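Long-range contacts in tryptophanyl-tRNA synthetase (Campylobacter jejuni subsp. jejuni, PDB 3TZL), which catalyses the ATP-dependent attachment of tryptophan to tRNA(Trp), releasing AMP and diphosphate, as a homodimeric class I aminoacyl-tRNA synthetase: residues D202-L210 with N274-Y284; I94-L103 with D158-W167. All coordinates share one frame; numbering follows the deposited sequence.

Contact 1: residues D202-L210 with N274-Y284; sequences DIFSSEKTL and NAYFKEAREKY
F204 lies flat against Y284, and this stack is the tight end of the interface: the ring centroids are 4.1 Å apart and the planes only 19° from parallel. CD1 of F204 sits 3.6 Å from Y284 CG, nearer the rim of the tyrosine than its centre. The opposite face of F204 is filled by CG2 of I203, a methyl that also rides over F277, 3.8 Å from its CD1. Beside this apolar wedge runs R281, extended from CG to NE, whose NE gives a nearly straight bond (172°) to the backbone O of I203 at 2.7 Å. The oxygen lies in the guanidinium plane, and NH1 adds a weak second bond to it. On the far side NH2 of R281 donates to N274 OD1 at 2.6 Å, so bonds at both ends fix the rotation of the flat group. Toward solvent the joint slackens: E207 is exposed, and a water links the backbone O of E207 to N274 ND2. The link between this loop, close to the ADP site, and the helical C-terminal part thus combines ring packing with an arginine gripping a main-chain carbonyl, a bond probably strengthened by the apolar side chains bordering it.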
loop_
_atom_site.group_PDB
_atom_site.type_symbol
_atom_site.label_atom_id
_atom_site.label_comp_id
_atom_site.label_asym_id
_atom_site.label_seq_id
_atom_site.Cartn_x
_atom_site.Cartn_y
_atom_site.Cartn_z
ATOM N N ASP B 202 -31.256 18.517 -4.259
ATOM C CA ASP B 202 -29.880 18.720 -3.814
ATOM C C ASP B 202 -29.763 19.820 -2.757
ATOM O O ASP B 202 -30.586 20.741 -2.691
ATOM C CB ASP B 202 -28.961 19.012 -5.011
ATOM C CG ASP B 202 -28.993 17.899 -6.056
ATOM O OD1 ASP B 202 -29.204 16.729 -5.688
ATOM O OD2 ASP B 202 -28.817 18.199 -7.254
ATOM N N ILE B 203 -28.728 19.701 -1.933
ATOM C CA ILE B 203 -28.524 20.575 -0.789
ATOM C C ILE B 203 -27.727 21.808 -1.163
ATOM O O ILE B 203 -28.016 22.905 -0.698
ATOM C CB ILE B 203 -27.743 19.841 0.304
ATOM C CG1 ILE B 203 -28.579 18.682 0.846
ATOM C CG2 ILE B 203 -27.347 20.795 1.413
ATOM C CD1 ILE B 203 -27.860 17.856 1.884
ATOM N N PHE B 204 -26.715 21.615 -2.000
ATOM C CA PHE B 204 -25.771 22.670 -2.309
ATOM C C PHE B 204 -25.867 23.132 -3.760
ATOM O O PHE B 204 -24.860 23.336 -4.422
ATOM C CB PHE B 204 -24.346 22.216 -1.967
ATOM C CG PHE B 204 -24.159 21.899 -0.510
ATOM C CD1 PHE B 204 -24.173 22.910 0.438
ATOM C CD2 PHE B 204 -23.989 20.593 -0.085
ATOM C CE1 PHE B 204 -24.012 22.623 1.780
ATOM C CE2 PHE B 204 -23.843 20.302 1.259
ATOM C CZ PHE B 204 -23.851 21.325 2.189
ATOM N N SER B 205 -27.087 23.310 -4.240
ATOM C CA SER B 205 -27.310 23.759 -5.600
ATOM C C SER B 205 -27.624 25.241 -5.584
ATOM O O SER B 205 -27.738 25.846 -4.522
ATOM C CB SER B 205 -28.469 22.979 -6.213
ATOM O OG SER B 205 -29.614 23.035 -5.373
ATOM N N SER B 206 -27.748 25.833 -6.763
ATOM C CA SER B 206 -28.210 27.203 -6.857
ATOM C C SER B 206 -29.701 27.188 -6.638
ATOM O O SER B 206 -30.337 26.150 -6.825
ATOM C CB SER B 206 -27.929 27.760 -8.249
ATOM O OG SER B 206 -28.623 27.018 -9.240
ATOM N N GLU B 207 -30.259 28.336 -6.264
ATOM C CA GLU B 207 -31.700 28.481 -6.126
ATOM C C GLU B 207 -32.440 28.123 -7.405
ATOM O O GLU B 207 -33.569 27.636 -7.354
ATOM C CB GLU B 207 -32.057 29.897 -5.707
ATOM C CG GLU B 207 -31.637 30.226 -4.287
ATOM C CD GLU B 207 -32.270 31.502 -3.786
ATOM O OE1 GLU B 207 -33.243 31.959 -4.425
ATOM O OE2 GLU B 207 -31.794 32.050 -2.764
ATOM N N LYS B 208 -31.796 28.354 -8.547
ATOM C CA LYS B 208 -32.370 28.015 -9.844
ATOM C C LYS B 208 -32.503 26.504 -10.001
ATOM O O LYS B 208 -33.515 25.999 -10.486
ATOM C CB LYS B 208 -31.509 28.579 -10.981
ATOM C CG LYS B 208 -32.126 28.405 -12.374
ATOM C CD LYS B 208 -31.131 28.701 -13.495
ATOM C CE LYS B 208 -29.961 27.720 -13.473
ATOM N NZ LYS B 208 -30.396 26.296 -13.623
ATOM N N THR B 209 -31.469 25.784 -9.591
ATOM C CA THR B 209 -31.460 24.331 -9.689
ATOM C C THR B 209 -32.450 23.683 -8.716
ATOM O O THR B 209 -33.092 22.680 -9.037
ATOM C CB THR B 209 -30.045 23.789 -9.457
ATOM O OG1 THR B 209 -29.169 24.319 -10.461
ATOM C CG2 THR B 209 -30.033 22.287 -9.529
ATOM N N LEU B 210 -32.583 24.269 -7.531
ATOM C CA LEU B 210 -33.566 23.809 -6.550
ATOM C C LEU B 210 -35.001 24.041 -7.054
ATOM O O LEU B 210 -35.849 23.142 -6.991
ATOM C CB LEU B 210 -33.339 24.509 -5.200
ATOM C CG LEU B 210 -34.369 24.161 -4.122
ATOM C CD1 LEU B 210 -34.286 22.672 -3.773
ATOM C CD2 LEU B 210 -34.232 25.043 -2.878
ATOM N N ASN B 274 -34.761 26.483 1.059
ATOM C CA ASN B 274 -33.757 27.535 1.017
ATOM C C ASN B 274 -33.406 28.100 2.384
ATOM O O ASN B 274 -32.251 28.451 2.637
ATOM C CB ASN B 274 -34.173 28.666 0.067
ATOM C CG ASN B 274 -33.915 28.323 -1.391
ATOM O OD1 ASN B 274 -32.904 27.698 -1.716
ATOM N ND2 ASN B 274 -34.835 28.720 -2.279
ATOM N N ALA B 275 -34.401 28.186 3.260
ATOM C CA ALA B 275 -34.195 28.772 4.578
ATOM C C ALA B 275 -33.507 27.773 5.494
ATOM O O ALA B 275 -32.638 28.140 6.276
ATOM C CB ALA B 275 -35.528 29.242 5.183
ATOM N N TYR B 276 -33.895 26.508 5.379
ATOM C CA TYR B 276 -33.360 25.450 6.215
ATOM C C TYR B 276 -31.860 25.218 5.949
ATOM O O TYR B 276 -31.097 24.908 6.863
ATOM C CB TYR B 276 -34.158 24.167 5.984
ATOM C CG TYR B 276 -33.797 23.015 6.897
ATOM C CD1 TYR B 276 -32.726 22.180 6.605
ATOM C CD2 TYR B 276 -34.546 22.746 8.037
ATOM C CE1 TYR B 276 -32.394 21.115 7.434
ATOM C CE2 TYR B 276 -34.226 21.681 8.880
ATOM C CZ TYR B 276 -33.152 20.871 8.570
ATOM O OH TYR B 276 -32.829 19.817 9.392
ATOM N N PHE B 277 -31.439 25.373 4.700
ATOM C CA PHE B 277 -30.047 25.087 4.353
ATOM C C PHE B 277 -29.216 26.339 4.136
ATOM O O PHE B 277 -28.038 26.260 3.776
ATOM C CB PHE B 277 -29.970 24.176 3.136
ATOM C CG PHE B 277 -30.283 22.735 3.450
ATOM C CD1 PHE B 277 -29.488 22.015 4.347
ATOM C CD2 PHE B 277 -31.356 22.104 2.861
ATOM C CE1 PHE B 277 -29.761 20.689 4.642
ATOM C CE2 PHE B 277 -31.645 20.768 3.147
ATOM C CZ PHE B 277 -30.841 20.060 4.038
ATOM N N LYS B 278 -29.837 27.491 4.373
ATOM C CA LYS B 278 -29.215 28.769 4.067
ATOM C C LYS B 278 -27.849 28.888 4.731
ATOM O O LYS B 278 -26.872 29.241 4.082
ATOM C CB LYS B 278 -30.107 29.926 4.504
ATOM C CG LYS B 278 -29.567 31.288 4.112
ATOM C CD LYS B 278 -30.617 32.362 4.368
ATOM C CE LYS B 278 -30.072 33.758 4.098
ATOM N NZ LYS B 278 -28.936 34.077 5.011
ATOM N N GLU B 279 -27.780 28.560 6.014
ATOM C CA GLU B 279 -26.541 28.719 6.771
ATOM C C GLU B 279 -25.482 27.720 6.306
ATOM O O GLU B 279 -24.321 28.068 6.138
ATOM C CB GLU B 279 -26.831 28.553 8.262
ATOM C CG GLU B 279 -25.763 29.091 9.194
ATOM C CD GLU B 279 -26.364 29.746 10.440
ATOM O OE1 GLU B 279 -27.471 30.336 10.334
ATOM O OE2 GLU B 279 -25.731 29.670 11.522
ATOM N N ALA B 280 -25.892 26.477 6.094
ATOM C CA ALA B 280 -24.982 25.448 5.622
ATOM C C ALA B 280 -24.386 25.799 4.253
ATOM O O ALA B 280 -23.190 25.655 4.045
ATOM C CB ALA B 280 -25.700 24.113 5.564
ATOM N N ARG B 281 -25.225 26.253 3.328
ATOM C CA ARG B 281 -24.771 26.656 1.995
ATOM C C ARG B 281 -23.766 27.806 2.050
ATOM O O ARG B 281 -22.764 27.794 1.337
ATOM C CB ARG B 281 -25.955 27.091 1.139
ATOM C CG ARG B 281 -26.909 25.997 0.783
ATOM C CD ARG B 281 -28.025 26.555 -0.084
ATOM N NE ARG B 281 -28.816 25.493 -0.679
ATOM C CZ ARG B 281 -29.988 25.684 -1.272
ATOM N NH1 ARG B 281 -30.642 24.654 -1.799
ATOM N NH2 ARG B 281 -30.504 26.908 -1.331
ATOM N N GLU B 282 -24.035 28.802 2.892
ATOM C CA GLU B 282 -23.123 29.935 3.032
ATOM C C GLU B 282 -21.790 29.497 3.604
ATOM O O GLU B 282 -20.730 29.960 3.174
ATOM C CB GLU B 282 -23.724 31.019 3.934
ATOM C CG GLU B 282 -24.934 31.709 3.357
ATOM C CD GLU B 282 -25.635 32.620 4.377
ATOM O OE1 GLU B 282 -25.111 32.794 5.506
ATOM O OE2 GLU B 282 -26.717 33.158 4.040
ATOM N N LYS B 283 -21.844 28.604 4.588
ATOM C CA LYS B 283 -20.629 28.067 5.187
ATOM C C LYS B 283 -19.842 27.204 4.173
ATOM O O LYS B 283 -18.599 27.283 4.078
ATOM C CB LYS B 283 -20.983 27.256 6.428
ATOM C CG LYS B 283 -19.788 26.648 7.125
ATOM C CD LYS B 283 -20.232 26.010 8.428
ATOM C CE LYS B 283 -19.138 25.164 9.056
ATOM N NZ LYS B 283 -19.643 24.558 10.326
ATOM N N TYR B 284 -20.580 26.388 3.424
ATOM C CA TYR B 284 -20.012 25.544 2.385
ATOM C C TYR B 284 -19.227 26.367 1.367
ATOM O O TYR B 284 -18.036 26.121 1.134
ATOM C CB TYR B 284 -21.145 24.775 1.716
ATOM C CG TYR B 284 -20.763 23.899 0.537
ATOM C CD1 TYR B 284 -20.198 22.637 0.721
ATOM C CD2 TYR B 284 -21.044 24.303 -0.760
ATOM C CE1 TYR B 284 -19.888 21.814 -0.378
ATOM C CE2 TYR B 284 -20.737 23.503 -1.855
ATOM C CZ TYR B 284 -20.168 22.263 -1.658
ATOM O OH TYR B 284 -19.880 21.502 -2.762
HETATM O O HOH W 1 -35.327 27.551 -5.037
#

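Contact 2: residues I94-L103 with D158-W167; sequences ILSQFTPMGL and DIALKVNNEW
The join between helices 87-96 and 101-105 packs on the last turns of helix 150-167, within the class I catalytic domain and at the dimer interface, and F98 is at its centre. With CG anti to its own carbonyl carbon (chi1 -64°), its ring is directed at the helix and is met from two directions. V163 puts CG2 over one face, 3.5 Å from F98 CG, in a CH-pi contact. At the rim, CZ of F98 comes within 3.8 Å of W167 CZ2; the planes stand at 75°, a T-shaped pair in which the phenylalanine offers its edge and the tryptophan its face. I94 touches the edge of the same indole, its CG2 4.0 Å from W167 CH2.

One turn before V163, I159 is crossed by L95 at about a right angle, L95 CD2 to I159 CG2 3.8 Å. T99 adds a close polar-to-apolar touch, with OG1 3.3 Å from I159 CD1, while that hydroxyl is held by donating to L95 O at 2.8 Å. F98 N donates to the same oxygen from the opposite face of its plane, so two bonds hold F98 and T99 back against the helix end. At the exposed border K162 passes its CD 3.2 Å from F98 O, and L103 sets its two methyls against CB and OD2 of D158.

W167 NE1 bonds to Q51 O of the second subunit, and S96 OG to H122 there. The arrangement is a helix-end turn packed by an aromatic on a helix of the class I catalytic domain, at the subunit boundary of the homodimer.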
loop_
_atom_site.group_PDB
_atom_site.type_symbol
_atom_site.label_atom_id
_atom_site.label_comp_id
_atom_site.label_asym_id
_atom_site.label_seq_id
_atom_site.Cartn_x
_atom_site.Cartn_y
_atom_site.Cartn_z
ATOM N N ILE B 94 1.641 -4.016 5.868
ATOM C CA ILE B 94 1.814 -4.990 6.938
ATOM C C ILE B 94 0.639 -5.971 7.047
ATOM O O ILE B 94 0.846 -7.186 7.112
ATOM C CB ILE B 94 2.104 -4.292 8.269
ATOM C CG1 ILE B 94 3.511 -3.708 8.227
ATOM C CG2 ILE B 94 1.978 -5.245 9.441
ATOM C CD1 ILE B 94 3.687 -2.533 9.143
ATOM N N LEU B 95 -0.588 -5.456 7.029
ATOM C CA LEU B 95 -1.779 -6.308 7.103
ATOM C C LEU B 95 -1.876 -7.286 5.934
ATOM O O LEU B 95 -2.465 -8.355 6.067
ATOM C CB LEU B 95 -3.054 -5.458 7.170
ATOM C CG LEU B 95 -3.210 -4.545 8.398
ATOM C CD1 LEU B 95 -4.604 -3.927 8.440
ATOM C CD2 LEU B 95 -2.923 -5.311 9.716
ATOM N N SER B 96 -1.310 -6.926 4.790
ATOM C CA SER B 96 -1.385 -7.799 3.623
ATOM C C SER B 96 -0.693 -9.124 3.895
ATOM O O SER B 96 -1.056 -10.146 3.325
ATOM C CB SER B 96 -0.777 -7.134 2.399
ATOM O OG SER B 96 -1.625 -6.104 1.928
ATOM N N GLN B 97 0.304 -9.101 4.771
ATOM C CA GLN B 97 1.058 -10.300 5.093
ATOM C C GLN B 97 0.221 -11.251 5.922
ATOM O O GLN B 97 0.527 -12.436 6.011
ATOM C CB GLN B 97 2.354 -9.936 5.828
ATOM C CG GLN B 97 3.090 -8.717 5.228
ATOM C CD GLN B 97 3.260 -8.796 3.716
ATOM O OE1 GLN B 97 3.373 -9.882 3.137
ATOM N NE2 GLN B 97 3.261 -7.641 3.068
ATOM N N PHE B 98 -0.844 -10.723 6.521
ATOM C CA PHE B 98 -1.738 -11.514 7.347
ATOM C C PHE B 98 -3.080 -11.731 6.678
ATOM O O PHE B 98 -4.033 -12.162 7.315
ATOM C CB PHE B 98 -1.963 -10.824 8.689
ATOM C CG PHE B 98 -0.726 -10.699 9.526
ATOM C CD1 PHE B 98 -0.373 -11.704 10.434
ATOM C CD2 PHE B 98 0.061 -9.561 9.445
ATOM C CE1 PHE B 98 0.754 -11.579 11.228
ATOM C CE2 PHE B 98 1.192 -9.418 10.244
ATOM C CZ PHE B 98 1.539 -10.432 11.135
ATOM N N THR B 99 -3.173 -11.426 5.395
ATOM C CA THR B 99 -4.439 -11.578 4.691
ATOM C C THR B 99 -4.367 -12.752 3.707
ATOM O O THR B 99 -3.662 -12.665 2.710
ATOM C CB THR B 99 -4.780 -10.280 3.924
ATOM O OG1 THR B 99 -4.804 -9.178 4.839
ATOM C CG2 THR B 99 -6.153 -10.395 3.218
ATOM N N PRO B 100 -5.078 -13.857 3.985
ATOM C CA PRO B 100 -5.081 -14.935 2.984
ATOM C C PRO B 100 -5.849 -14.504 1.740
ATOM O O PRO B 100 -6.869 -13.824 1.863
ATOM C CB PRO B 100 -5.842 -16.090 3.677
ATOM C CG PRO B 100 -6.009 -15.662 5.139
ATOM C CD PRO B 100 -5.961 -14.148 5.133
HETATM N N MSE B 101 -5.369 -14.916 0.571
HETATM C CA MSE B 101 -5.993 -14.594 -0.708
HETATM C C MSE B 101 -7.493 -14.892 -0.775
HETATM O O MSE B 101 -8.255 -14.075 -1.291
HETATM C CB MSE B 101 -5.269 -15.320 -1.848
HETATM C CG MSE B 101 -3.944 -14.683 -2.223
HETATM SE SE MSE B 101 -4.104 -12.847 -2.927
HETATM C CE MSE B 101 -4.662 -13.325 -4.729
ATOM N N GLY B 102 -7.910 -16.053 -0.265
ATOM C CA GLY B 102 -9.305 -16.468 -0.332
ATOM C C GLY B 102 -10.276 -15.469 0.278
ATOM O O GLY B 102 -11.419 -15.327 -0.165
ATOM N N LEU B 103 -9.824 -14.767 1.310
ATOM C CA LEU B 103 -10.649 -13.731 1.919
ATOM C C LEU B 103 -11.021 -12.641 0.901
ATOM O O LEU B 103 -12.138 -12.122 0.912
ATOM C CB LEU B 103 -9.901 -13.104 3.094
ATOM C CG LEU B 103 -10.501 -13.136 4.498
ATOM C CD1 LEU B 103 -10.844 -14.550 4.934
ATOM C CD2 LEU B 103 -9.522 -12.487 5.474
ATOM N N ASP B 158 -11.096 -10.614 10.625
ATOM C CA ASP B 158 -10.273 -11.807 10.424
ATOM C C ASP B 158 -8.776 -11.470 10.386
ATOM O O ASP B 158 -7.942 -12.217 10.894
ATOM C CB ASP B 158 -10.689 -12.564 9.156
ATOM C CG ASP B 158 -12.082 -13.199 9.272
ATOM O OD1 ASP B 158 -12.539 -13.449 10.408
ATOM O OD2 ASP B 158 -12.724 -13.444 8.227
ATOM N N ILE B 159 -8.440 -10.346 9.775
ATOM C CA ILE B 159 -7.058 -9.902 9.746
ATOM C C ILE B 159 -6.557 -9.631 11.166
ATOM O O ILE B 159 -5.488 -10.111 11.559
ATOM C CB ILE B 159 -6.902 -8.629 8.894
ATOM C CG1 ILE B 159 -7.224 -8.930 7.427
ATOM C CG2 ILE B 159 -5.500 -8.086 9.024
ATOM C CD1 ILE B 159 -7.271 -7.669 6.508
ATOM N N ALA B 160 -7.344 -8.877 11.935
ATOM C CA ALA B 160 -6.959 -8.498 13.289
ATOM C C ALA B 160 -6.704 -9.735 14.146
ATOM O O ALA B 160 -5.718 -9.803 14.891
ATOM C CB ALA B 160 -8.043 -7.637 13.922
ATOM N N LEU B 161 -7.609 -10.704 14.042
ATOM C CA LEU B 161 -7.472 -11.954 14.773
ATOM C C LEU B 161 -6.187 -12.689 14.401
ATOM O O LEU B 161 -5.482 -13.194 15.274
ATOM C CB LEU B 161 -8.693 -12.839 14.547
ATOM C CG LEU B 161 -9.875 -12.545 15.471
ATOM C CD1 LEU B 161 -11.171 -13.133 14.911
ATOM C CD2 LEU B 161 -9.580 -13.103 16.871
ATOM N N LYS B 162 -5.879 -12.741 13.109
ATOM C CA LYS B 162 -4.636 -13.351 12.658
ATOM C C LYS B 162 -3.427 -12.620 13.234
ATOM O O LYS B 162 -2.496 -13.252 13.735
ATOM C CB LYS B 162 -4.568 -13.391 11.132
ATOM C CG LYS B 162 -3.599 -14.449 10.598
ATOM C CD LYS B 162 -3.879 -14.777 9.126
ATOM C CE LYS B 162 -2.781 -15.634 8.485
ATOM N NZ LYS B 162 -2.622 -16.936 9.164
ATOM N N VAL B 163 -3.455 -11.289 13.188
ATOM C CA VAL B 163 -2.336 -10.497 13.683
ATOM C C VAL B 163 -2.140 -10.713 15.184
ATOM O O VAL B 163 -1.019 -10.952 15.645
ATOM C CB VAL B 163 -2.504 -8.995 13.365
ATOM C CG1 VAL B 163 -1.471 -8.181 14.107
ATOM C CG2 VAL B 163 -2.403 -8.734 11.847
ATOM N N ASN B 164 -3.244 -10.655 15.929
ATOM C CA ASN B 164 -3.221 -10.836 17.369
ATOM C C ASN B 164 -2.745 -12.231 17.746
ATOM O O ASN B 164 -2.110 -12.419 18.779
ATOM C CB ASN B 164 -4.620 -10.615 17.987
ATOM C CG ASN B 164 -5.056 -9.148 17.988
ATOM O OD1 ASN B 164 -4.284 -8.248 17.669
ATOM N ND2 ASN B 164 -6.309 -8.913 18.358
ATOM N N ASN B 165 -3.078 -13.213 16.916
ATOM C CA ASN B 165 -2.631 -14.582 17.161
ATOM C C ASN B 165 -1.117 -14.698 17.058
ATOM O O ASN B 165 -0.501 -15.516 17.729
ATOM C CB ASN B 165 -3.283 -15.555 16.182
ATOM C CG ASN B 165 -4.501 -16.223 16.759
ATOM O OD1 ASN B 165 -4.597 -16.427 17.972
ATOM N ND2 ASN B 165 -5.448 -16.574 15.894
ATOM N N GLU B 166 -0.521 -13.870 16.212
ATOM C CA GLU B 166 0.911 -13.945 15.976
ATOM C C GLU B 166 1.722 -13.044 16.918
ATOM O O GLU B 166 2.821 -13.420 17.330
ATOM C CB GLU B 166 1.229 -13.612 14.516
ATOM C CG GLU B 166 2.723 -13.617 14.183
ATOM C CD GLU B 166 3.319 -15.015 14.129
ATOM O OE1 GLU B 166 2.551 -15.989 14.022
ATOM O OE2 GLU B 166 4.554 -15.138 14.191
ATOM N N TRP B 167 1.163 -11.881 17.272
ATOM C CA TRP B 167 1.926 -10.816 17.926
ATOM C C TRP B 167 1.443 -10.408 19.335
ATOM O O TRP B 167 2.113 -9.640 20.026
ATOM C CB TRP B 167 1.942 -9.579 17.027
ATOM C CG TRP B 167 2.891 -9.630 15.873
ATOM C CD1 TRP B 167 3.900 -10.546 15.656
ATOM C CD2 TRP B 167 2.944 -8.710 14.781
ATOM N NE1 TRP B 167 4.569 -10.246 14.494
ATOM C CE2 TRP B 167 4.000 -9.129 13.932
ATOM C CE3 TRP B 167 2.199 -7.571 14.430
ATOM C CZ2 TRP B 167 4.323 -8.453 12.761
ATOM C CZ3 TRP B 167 2.527 -6.898 13.264
ATOM C CH2 TRP B 167 3.579 -7.342 12.446
#

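Overall arrangement
Read from the N terminus, the chain first lays down strands 5-10, 36-41 and 78-81, then reaches 94-103. Contact 2 closes when helix 150-167 returns to that segment, after 54 intervening residues that include helix 122-137. Only later does contact 1 open, at 202-210, just past the KMSKS motif; it closes after 63 intervening residues, at 274-284, around an excursion of helices and loops without strands. The two loops therefore follow in series, neither nested nor crossing. The centres of contacts 1 and 2 are about 46 Å apart, on opposite sides of the chain's centre. Contact 2 ties together helices at the subunit boundary, whereas contact 1 joins the nucleotide-site end to the C-terminal helices.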